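Local structure of type II secretion system protein L (Pseudomonas aeruginosa, 6GHU) at residues A[22-27]-A[33-38]. The protein helps assemble the inner-membrane platform of the type II secretion system, recruiting XcpZ and linking the energy-providing cytoplasmic XcpR to the rest of the machinery. Residues are numbered along the deposited sequence; the frame is centred on the assembly and turned at random.
Sequences EQLDFS and VALQVR
Residues 22-27 and 33-38 run antiparallel at 174° as the two arms of a beta hairpin, with Gln-23 opposite Gln-36 and Asp-25 opposite Ala-34 as hydrogen-bonded pairs. Asp-25 N gives to Ala-34 O at 2.9 Å, and Ala-34 N returns a bond to Asp-25 O; Gln-36 N likewise reaches Gln-23 O at 2.8 Å. There the ladder bulges: Gln-36 O takes Glu-22 N at 2.8 Å and, weakly, Gln-23 N, a classic beta bulge in which Glu-22 and Gln-23 share Gln-36.

On the apolar face Leu-24 and Leu-35 run alongside each other in the same direction, CD1 of Leu-24 coming within 3.5 Å of CG of Leu-35. The other methyl of Leu-24, CD2, meets CG1 of Val-33 at 3.8 Å. Helix 3-14 packs over this face, with Leu-6 on Leu-24, Leu-5 on Val-33 and Ile-13 on Leu-35.

The reverse face is largely polar, with Ala-34 among Gln-23, Asp-25 and Gln-36. In the modelled conformer of Gln-23, one of two, CG anti to the backbone N (chi1 178°) and a bend at chi2 turn the side chain along its own strand; NE2 then makes a nearly straight 2.7 Å bond to the anti lone pair of Asp-25 OD2, and OD2 sits in the plane of the Gln-23 amide. In that conformer OE1 of Gln-23 rests 3.3 Å from CG of Gln-36. At the bulge, Glu-22 and Arg-38 meet nearly perpendicular in a long salt bridge, OE2 to NH1 at 4.0 Å, while OE1 of Glu-22 bonds to Ser-20.

Asp-25 OD1 is salt-bridged to Arg-30, which probably favours the charged carboxylate; the Gln-23 bond would help hold its rotation when that conformer is occupied. The hairpin supplies two strands of the four-stranded antiparallel sheet of this ferredoxin-fold domain, and strand 20-27 continues that sheet into the second subunit, where Leu-24 packs on its counterpart.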
loop_
_atom_site.group_PDB
_atom_site.type_symbol
_atom_site.label_atom_id
_atom_site.label_comp_id
_atom_site.label_asym_id
_atom_site.label_seq_id
_atom_site.Cartn_x
_atom_site.Cartn_y
_atom_site.Cartn_z
ATOM N N GLU A 22 -9.789 -1.108 5.459
ATOM C CA GLU A 22 -10.654 0.024 5.158
ATOM C C GLU A 22 -9.842 1.204 4.652
ATOM O O GLU A 22 -10.285 1.935 3.760
ATOM C CB GLU A 22 -11.445 0.431 6.401
ATOM C CG GLU A 22 -12.265 -0.696 7.024
ATOM C CD GLU A 22 -13.307 -1.246 6.070
ATOM O OE1 GLU A 22 -13.235 -2.445 5.736
ATOM O OE2 GLU A 22 -14.191 -0.470 5.644
ATOM N N GLN A 23 -8.651 1.395 5.207
ATOM C CA GLN A 23 -7.799 2.512 4.844
ATOM C C GLN A 23 -6.351 2.101 5.054
ATOM O O GLN A 23 -6.043 1.295 5.939
ATOM C CB GLN A 23 -8.150 3.755 5.675
ATOM C CG GLN A 23 -7.284 4.980 5.406
ATOM C CD GLN A 23 -5.995 4.984 6.213
ATOM O OE1 GLN A 23 -5.788 4.139 7.087
ATOM N NE2 GLN A 23 -5.123 5.944 5.925
ATOM N N LEU A 24 -5.469 2.655 4.230
ATOM C CA LEU A 24 -4.043 2.402 4.348
ATOM C C LEU A 24 -3.318 3.655 3.893
ATOM O O LEU A 24 -3.666 4.228 2.857
ATOM C CB LEU A 24 -3.624 1.197 3.505
ATOM C CG LEU A 24 -2.188 0.696 3.650
ATOM C CD1 LEU A 24 -2.120 -0.784 3.302
ATOM C CD2 LEU A 24 -1.230 1.471 2.768
ATOM N N ASP A 25 -2.323 4.083 4.660
ATOM C CA ASP A 25 -1.553 5.244 4.260
ATOM C C ASP A 25 -0.091 5.029 4.602
ATOM O O ASP A 25 0.250 4.334 5.562
ATOM C CB ASP A 25 -2.085 6.538 4.898
ATOM C CG ASP A 25 -1.817 6.618 6.380
ATOM O OD1 ASP A 25 -0.704 7.049 6.749
ATOM O OD2 ASP A 25 -2.725 6.274 7.171
ATOM N N PHE A 26 0.766 5.467 3.692
ATOM C CA PHE A 26 2.191 5.527 3.944
ATOM C C PHE A 26 2.678 6.932 3.646
ATOM O O PHE A 26 2.138 7.634 2.787
ATOM C CB PHE A 26 3.007 4.535 3.106
ATOM C CG PHE A 26 4.450 4.938 2.963
ATOM C CD1 PHE A 26 5.312 4.863 4.047
ATOM C CD2 PHE A 26 4.932 5.435 1.764
ATOM C CE1 PHE A 26 6.633 5.262 3.935
ATOM C CE2 PHE A 26 6.257 5.832 1.643
ATOM C CZ PHE A 26 7.107 5.745 2.729
ATOM N N SER A 27 3.704 7.323 4.383
ATOM C CA SER A 27 4.382 8.601 4.215
ATOM C C SER A 27 5.859 8.425 4.536
ATOM O O SER A 27 6.206 7.900 5.599
ATOM C CB SER A 27 3.774 9.676 5.119
ATOM O OG SER A 27 4.630 10.798 5.205
ATOM N N VAL A 33 3.996 2.190 7.654
ATOM C CA VAL A 33 2.743 1.973 6.939
ATOM C C VAL A 33 1.650 1.752 7.977
ATOM O O VAL A 33 1.765 0.854 8.822
ATOM C CB VAL A 33 2.842 0.779 5.975
ATOM C CG1 VAL A 33 1.539 0.598 5.200
ATOM C CG2 VAL A 33 4.017 0.962 5.015
ATOM N N ALA A 34 0.591 2.559 7.910
ATOM C CA ALA A 34 -0.537 2.458 8.829
ATOM C C ALA A 34 -1.759 1.910 8.105
ATOM O O ALA A 34 -2.071 2.326 6.984
ATOM C CB ALA A 34 -0.880 3.814 9.449
ATOM N N LEU A 35 -2.458 0.987 8.764
ATOM C CA LEU A 35 -3.592 0.276 8.191
ATOM C C LEU A 35 -4.756 0.295 9.170
ATOM O O LEU A 35 -4.594 -0.079 10.337
ATOM C CB LEU A 35 -3.237 -1.184 7.865
ATOM C CG LEU A 35 -2.223 -1.489 6.764
ATOM C CD1 LEU A 35 -0.801 -1.377 7.283
ATOM C CD2 LEU A 35 -2.478 -2.878 6.190
ATOM N N GLN A 36 -5.922 0.721 8.692
ATOM C CA GLN A 36 -7.176 0.563 9.422
ATOM C C GLN A 36 -7.840 -0.723 8.947
ATOM O O GLN A 36 -8.220 -0.830 7.776
ATOM C CB GLN A 36 -8.100 1.755 9.187
ATOM C CG GLN A 36 -7.570 3.078 9.704
ATOM C CD GLN A 36 -7.683 3.203 11.199
ATOM O OE1 GLN A 36 -8.291 2.360 11.865
ATOM N NE2 GLN A 36 -7.106 4.269 11.744
ATOM N N VAL A 37 -7.979 -1.694 9.849
ATOM C CA VAL A 37 -8.492 -3.008 9.489
ATOM C C VAL A 37 -9.740 -3.310 10.304
ATOM O O VAL A 37 -9.967 -2.759 11.384
ATOM C CB VAL A 37 -7.438 -4.122 9.689
ATOM C CG1 VAL A 37 -6.216 -3.869 8.821
ATOM C CG2 VAL A 37 -7.034 -4.238 11.158
ATOM N N ARG A 38 -10.559 -4.203 9.761
ATOM C CA ARG A 38 -11.668 -4.795 10.488
ATOM C C ARG A 38 -11.591 -6.307 10.340
ATOM O O ARG A 38 -11.079 -6.824 9.344
ATOM C CB ARG A 38 -13.027 -4.274 9.984
ATOM C CG ARG A 38 -13.312 -2.840 10.389
ATOM C CD ARG A 38 -14.784 -2.490 10.225
ATOM N NE ARG A 38 -15.180 -1.368 11.080
ATOM C CZ ARG A 38 -15.124 -0.083 10.729
ATOM N NH1 ARG A 38 -14.687 0.274 9.526
ATOM N NH2 ARG A 38 -15.510 0.853 11.588
#